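Local atomic coordinates of CG14216 (PDB entry 3P9Y), a protein that dephosphorylates phosphoserine in the C-terminal domain of RNA polymerase II and probably acts in RNA processing and transcription termination. Residues S18-S23 and E44-P49; T63-I68 and K97-F102. The protein carries 2 engineered substitutions. All coordinates share one frame; numbering follows the deposited sequence.

Contact 1 (S18-S23 and E44-P49)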
loop_
_atom_site.group_PDB
_atom_site.type_symbol
_atom_site.label_atom_id
_atom_site.label_comp_id
_atom_site.label_asym_id
_atom_site.label_seq_id
_atom_site.Cartn_x
_atom_site.Cartn_y
_atom_site.Cartn_z
ATOM N N SER A 18 -2.316 -0.281 8.352
ATOM C CA SER A 18 -1.217 -0.224 9.315
ATOM C C SER A 18 0.159 -0.149 8.661
ATOM O O SER A 18 1.173 -0.083 9.355
ATOM C CB SER A 18 -1.272 -1.437 10.250
ATOM O OG SER A 18 -2.454 -1.423 11.032
ATOM N N ASN A 19 0.184 -0.151 7.331
ATOM C CA ASN A 19 1.426 -0.146 6.560
ATOM C C ASN A 19 2.314 -1.312 6.987
ATOM O O ASN A 19 3.520 -1.151 7.192
ATOM C CB ASN A 19 2.155 1.186 6.735
ATOM C CG ASN A 19 3.330 1.350 5.789
ATOM O OD1 ASN A 19 3.328 0.876 4.653
ATOM N ND2 ASN A 19 4.337 2.041 6.261
ATOM N N MET A 20 1.695 -2.482 7.107
ATOM C CA MET A 20 2.351 -3.683 7.624
ATOM C C MET A 20 2.328 -4.834 6.625
ATOM O O MET A 20 3.366 -5.399 6.301
ATOM C CB MET A 20 1.661 -4.154 8.906
ATOM C CG MET A 20 2.305 -3.643 10.175
ATOM S SD MET A 20 3.951 -4.333 10.453
ATOM C CE MET A 20 4.548 -3.188 11.688
ATOM N N ASN A 21 1.138 -5.195 6.159
ATOM C CA ASN A 21 0.980 -6.376 5.320
ATOM C C ASN A 21 0.775 -6.031 3.850
ATOM O O ASN A 21 1.701 -6.127 3.052
ATOM C CB ASN A 21 -0.192 -7.223 5.823
ATOM C CG ASN A 21 -0.396 -8.484 5.010
ATOM O OD1 ASN A 21 0.556 -9.066 4.488
ATOM N ND2 ASN A 21 -1.642 -8.921 4.906
ATOM N N ARG A 22 -0.442 -5.624 3.503
ATOM C CA ARG A 22 -0.835 -5.467 2.103
ATOM C C ARG A 22 -0.015 -4.424 1.344
ATOM O O ARG A 22 0.420 -4.674 0.219
ATOM C CB ARG A 22 -2.329 -5.136 2.022
ATOM C CG ARG A 22 -3.243 -6.304 2.407
ATOM C CD ARG A 22 -4.684 -5.843 2.666
ATOM N NE ARG A 22 -4.768 -4.930 3.806
ATOM C CZ ARG A 22 -5.869 -4.283 4.179
ATOM N NH1 ARG A 22 -6.998 -4.436 3.502
ATOM N NH2 ARG A 22 -5.839 -3.482 5.233
ATOM N N SER A 23 0.199 -3.256 1.942
ATOM C CA SER A 23 0.934 -2.193 1.259
ATOM C C SER A 23 2.405 -2.557 1.097
ATOM O O SER A 23 3.048 -2.143 0.141
ATOM C CB SER A 23 0.822 -0.868 2.014
ATOM O OG SER A 23 1.590 -0.884 3.205
ATOM N N GLU A 44 -5.026 5.187 12.747
ATOM C CA GLU A 44 -4.478 6.074 13.761
ATOM C C GLU A 44 -3.214 5.450 14.337
ATOM O O GLU A 44 -2.284 6.153 14.723
ATOM C CB GLU A 44 -5.507 6.321 14.868
ATOM C CG GLU A 44 -6.699 7.153 14.418
ATOM C CD GLU A 44 -7.758 7.299 15.499
ATOM O OE1 GLU A 44 -7.763 6.487 16.453
ATOM O OE2 GLU A 44 -8.591 8.227 15.388
ATOM N N ARG A 45 -3.187 4.123 14.376
ATOM C CA ARG A 45 -2.048 3.396 14.918
ATOM C C ARG A 45 -1.789 2.107 14.144
ATOM O O ARG A 45 -2.671 1.590 13.454
ATOM C CB ARG A 45 -2.293 3.064 16.393
ATOM C CG ARG A 45 -2.476 4.285 17.278
ATOM C CD ARG A 45 -2.934 3.897 18.672
ATOM N NE ARG A 45 -3.160 5.068 19.515
ATOM C CZ ARG A 45 -3.610 5.015 20.766
ATOM N NH1 ARG A 45 -3.887 3.846 21.329
ATOM N NH2 ARG A 45 -3.783 6.134 21.457
ATOM N N VAL A 46 -0.570 1.597 14.267
ATOM C CA VAL A 46 -0.200 0.314 13.683
ATOM C C VAL A 46 -0.756 -0.820 14.538
ATOM O O VAL A 46 -0.557 -0.843 15.746
ATOM C CB VAL A 46 1.328 0.174 13.590
ATOM C CG1 VAL A 46 1.707 -1.167 12.982
ATOM C CG2 VAL A 46 1.910 1.323 12.782
ATOM N N LYS A 47 -1.450 -1.761 13.908
ATOM C CA LYS A 47 -2.122 -2.829 14.639
ATOM C C LYS A 47 -1.824 -4.203 14.053
ATOM O O LYS A 47 -2.195 -4.491 12.919
ATOM C CB LYS A 47 -3.636 -2.599 14.635
ATOM C CG LYS A 47 -4.092 -1.372 15.414
ATOM C CD LYS A 47 -5.608 -1.360 15.569
ATOM C CE LYS A 47 -6.080 -0.283 16.540
ATOM N NZ LYS A 47 -5.783 1.100 16.069
ATOM N N LEU A 48 -1.160 -5.046 14.837
ATOM C CA LEU A 48 -0.907 -6.430 14.453
ATOM C C LEU A 48 -1.716 -7.366 15.339
ATOM O O LEU A 48 -2.004 -7.038 16.486
ATOM C CB LEU A 48 0.579 -6.771 14.584
ATOM C CG LEU A 48 1.520 -6.146 13.557
ATOM C CD1 LEU A 48 1.554 -4.641 13.696
ATOM C CD2 LEU A 48 2.919 -6.718 13.705
ATOM N N PRO A 49 -2.082 -8.539 14.811
ATOM C CA PRO A 49 -2.842 -9.514 15.600
ATOM C C PRO A 49 -2.009 -10.053 16.762
ATOM O O PRO A 49 -0.782 -9.995 16.710
ATOM C CB PRO A 49 -3.137 -10.626 14.591
ATOM C CG PRO A 49 -2.042 -10.521 13.582
ATOM C CD PRO A 49 -1.722 -9.060 13.481
HETATM O O HOH W 1 -4.541 0.409 11.855
#

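Contact 2 (T63-I68 and K97-F102)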
loop_
_atom_site.group_PDB
_atom_site.type_symbol
_atom_site.label_atom_id
_atom_site.label_comp_id
_atom_site.label_asym_id
_atom_site.label_seq_id
_atom_site.Cartn_x
_atom_site.Cartn_y
_atom_site.Cartn_z
ATOM N N THR A 63 7.289 3.860 14.963
ATOM C CA THR A 63 7.965 2.757 15.637
ATOM C C THR A 63 8.674 1.906 14.587
ATOM O O THR A 63 8.036 1.389 13.676
ATOM C CB THR A 63 6.975 1.851 16.404
ATOM O OG1 THR A 63 6.157 2.640 17.278
ATOM C CG2 THR A 63 7.722 0.809 17.226
ATOM N N LYS A 64 9.990 1.769 14.708
ATOM C CA LYS A 64 10.761 0.963 13.768
ATOM C C LYS A 64 10.226 -0.464 13.696
ATOM O O LYS A 64 9.845 -1.042 14.714
ATOM C CB LYS A 64 12.232 0.926 14.177
ATOM C CG LYS A 64 12.952 2.261 14.109
ATOM C CD LYS A 64 14.415 2.084 14.502
ATOM C CE LYS A 64 15.116 3.412 14.712
ATOM N NZ LYS A 64 16.500 3.230 15.230
ATOM N N TYR A 65 10.197 -1.030 12.493
ATOM C CA TYR A 65 9.801 -2.422 12.321
ATOM C C TYR A 65 10.703 -3.315 13.164
ATOM O O TYR A 65 10.267 -4.330 13.695
ATOM C CB TYR A 65 9.907 -2.851 10.855
ATOM C CG TYR A 65 8.906 -2.197 9.926
ATOM C CD1 TYR A 65 7.547 -2.473 10.027
ATOM C CD2 TYR A 65 9.323 -1.319 8.935
ATOM C CE1 TYR A 65 6.630 -1.881 9.172
ATOM C CE2 TYR A 65 8.416 -0.723 8.078
ATOM C CZ TYR A 65 7.069 -1.009 8.200
ATOM O OH TYR A 65 6.165 -0.416 7.345
ATOM N N GLU A 66 11.966 -2.927 13.279
ATOM C CA GLU A 66 12.941 -3.714 14.021
ATOM C C GLU A 66 12.573 -3.787 15.502
ATOM O O GLU A 66 12.745 -4.825 16.140
ATOM C CB GLU A 66 14.340 -3.118 13.854
ATOM C CG GLU A 66 15.419 -3.875 14.605
ATOM C CD GLU A 66 16.797 -3.274 14.412
ATOM O OE1 GLU A 66 16.899 -2.215 13.755
ATOM O OE2 GLU A 66 17.778 -3.862 14.917
ATOM N N ASP A 67 12.065 -2.686 16.045
ATOM C CA ASP A 67 11.684 -2.643 17.451
ATOM C C ASP A 67 10.400 -3.423 17.708
ATOM O O ASP A 67 10.254 -4.053 18.751
ATOM C CB ASP A 67 11.526 -1.200 17.923
ATOM C CG ASP A 67 12.854 -0.491 18.063
ATOM O OD1 ASP A 67 13.886 -1.189 18.138
ATOM O OD2 ASP A 67 12.869 0.757 18.099
ATOM N N ILE A 68 9.469 -3.381 16.763
ATOM C CA ILE A 68 8.250 -4.169 16.883
ATOM C C ILE A 68 8.617 -5.646 16.836
ATOM O O ILE A 68 8.057 -6.458 17.566
ATOM C CB ILE A 68 7.248 -3.833 15.764
ATOM C CG1 ILE A 68 6.817 -2.365 15.876
ATOM C CG2 ILE A 68 6.040 -4.758 15.835
ATOM C CD1 ILE A 68 5.928 -1.893 14.749
ATOM N N LYS A 97 12.677 1.864 7.273
ATOM C CA LYS A 97 12.866 1.978 8.709
ATOM C C LYS A 97 11.593 1.688 9.491
ATOM O O LYS A 97 11.610 0.914 10.444
ATOM C CB LYS A 97 13.356 3.395 9.029
ATOM C CG LYS A 97 13.610 3.685 10.501
ATOM C CD LYS A 97 13.698 5.193 10.731
ATOM C CE LYS A 97 14.303 5.542 12.084
ATOM N NZ LYS A 97 15.779 5.333 12.116
ATOM N N CYS A 98 10.485 2.305 9.094
ATOM C CA CYS A 98 9.284 2.264 9.917
ATOM C C CYS A 98 7.991 2.519 9.151
ATOM O O CYS A 98 8.000 3.125 8.081
ATOM C CB CYS A 98 9.398 3.316 11.020
ATOM S SG CYS A 98 9.459 5.011 10.377
ATOM N N PRO A 99 6.865 2.062 9.715
ATOM C CA PRO A 99 5.541 2.376 9.168
ATOM C C PRO A 99 5.289 3.887 9.119
ATOM O O PRO A 99 5.648 4.592 10.069
ATOM C CB PRO A 99 4.568 1.729 10.158
ATOM C CG PRO A 99 5.379 1.032 11.188
ATOM C CD PRO A 99 6.817 1.090 10.818
ATOM N N GLU A 100 4.679 4.369 8.037
ATOM C CA GLU A 100 4.378 5.785 7.863
ATOM C C GLU A 100 2.887 5.979 7.636
ATOM O O GLU A 100 2.233 5.131 7.031
ATOM C CB GLU A 100 5.127 6.334 6.658
ATOM C CG GLU A 100 6.593 5.973 6.612
ATOM C CD GLU A 100 7.239 6.436 5.329
ATOM O OE1 GLU A 100 7.406 7.661 5.159
ATOM O OE2 GLU A 100 7.570 5.582 4.482
ATOM N N ARG A 101 2.361 7.101 8.115
ATOM C CA ARG A 101 0.944 7.414 7.976
ATOM C C ARG A 101 0.764 8.324 6.764
ATOM O O ARG A 101 1.494 9.302 6.602
ATOM C CB ARG A 101 0.414 8.090 9.250
ATOM C CG ARG A 101 -1.022 7.698 9.610
ATOM C CD ARG A 101 -1.483 8.297 10.941
ATOM N NE ARG A 101 -2.208 9.555 10.761
ATOM C CZ ARG A 101 -3.531 9.696 10.861
ATOM N NH1 ARG A 101 -4.309 8.664 11.155
ATOM N NH2 ARG A 101 -4.081 10.884 10.672
ATOM N N PHE A 102 -0.200 7.997 5.912
ATOM C CA PHE A 102 -0.403 8.744 4.679
ATOM C C PHE A 102 -0.786 10.189 4.966
ATOM O O PHE A 102 -0.353 11.101 4.267
ATOM C CB PHE A 102 -1.491 8.098 3.816
ATOM C CG PHE A 102 -1.830 8.896 2.586
ATOM C CD1 PHE A 102 -0.962 8.934 1.507
ATOM C CD2 PHE A 102 -3.007 9.623 2.516
ATOM C CE1 PHE A 102 -1.263 9.678 0.379
ATOM C CE2 PHE A 102 -3.316 10.369 1.388
ATOM C CZ PHE A 102 -2.443 10.397 0.320
HETATM O O HOH W 2 13.285 -1.068 11.392
#

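Contact 1 (S18-S23 and E44-P49)
Ser18 points its side chain at the backbone of 44-49, and its OG takes the N-H of Lys47 at 3.1 Å, a fairly straight bond of 156° at the hydrogen. With OG turned anti to the carbonyl carbon of Ser18 (chi1 -64°), the hydroxyl lies beside its own backbone N and faces the strand. A water reinforces this link: it sits 2.9 Å from Ser18 OG and donates to Arg45 O at 2.7 Å, so the hydroxyl reaches Lys47 N directly and Arg45 O through the water.

The apolar half belongs to Met20, whose bent chain crosses both Val46 and Leu48 at about a right angle. Its far methyl CE rests on Val46 CG1 at 3.7 Å, while CG, nearer the backbone, meets Leu48 CD1 at 3.7 Å. Val46 holds CG1 anti to its backbone N (chi1 180°), which turns that branch to the methionine; CG2, the other branch, is 3.8 Å from Ser18 O. Leu89 of helix 85-95 also touches both Met20 and Leu48.

Segment 18-23 belongs to the phosphate-binding loop of this LMW PTP-like fold, and the N atoms of Ser18, Met20 and Asn21, together with Arg22 NE, bond to a modified side chain of the bound peptide. The backbone of Lys47 also hydrogen-bonds to the peptide. The chemistry therefore divides the work: a polar serine-to-strand link and a methionine laid across Val46 and Leu48 join the loop that holds the phosphate to the strand that holds the peptide chain.

Contact 2 (T63-I68 and K97-F102)
Tyr65 and Pro99 approach from opposite directions, with Pro99 CD over one face of the phenol ring. CD lies 3.4 Å from the ring centroid and 15° off the normal, a close CH-pi contact. Lys97 O and Cys98 C reach the ring obliquely, Cys98 C lying 3.4 Å from Tyr65 CE2. Beyond the two segments, Met20, Leu89 and Asn92 pack on the tyrosine, and its OH is directed to Asn19 of the phosphate-binding loop.

Pro99 CD is also pressed against Thr63 O at 3.1 Å, so the same carbon touches both the carbonyl oxygen and the ring face. On the backbone side, Lys97 O accepts the N-H of Tyr65 at 3.2 Å, in the carbonyl plane and with 158° at the hydrogen. The same oxygen receives a water that in turn accepts from Glu66 N at 3.0 Å.

The side chains of Lys64 and Lys97 cross at a slant. Lys97 bends at its last torsion (chi4 75°). Lys64 CE and Lys97 CE are a tight 3.5 Å apart. Lys64 NZ lies 3.8 Å from Lys97 NZ, where the like charges would be expected to repel.

Lys64 is the N-cap of helix 65-82, and Lys97 O takes up the amides of Tyr65 directly and Glu66 through the water: a helix N-terminus met by the carbonyl of a loop, beside the phosphate-binding loop of an LMW PTP-like phosphatase.

The centres of contact 1 and contact 2 lie about 10 Å apart, on the same side of the chain's centre, and come in series: both segments of contact 1 precede both segments of contact 2 along the chain. Segment 18-23, the loop after strand 11-16 of the five-stranded mixed sheet and the start of helix 22-32, faces 44-49, which lies in the two-stranded antiparallel sheet formed with 57-59. The contacts touch directly, Asn19 O being 2.7 Å from Tyr65 OH in a probable hydrogen bond and Met20 CE 3.5 Å from Tyr65 CD1. Helix 85-95 packs against both through Leu89. Contact 2 thus forms a second layer behind the phosphate-binding loop, linking it to the start of helix 65-82.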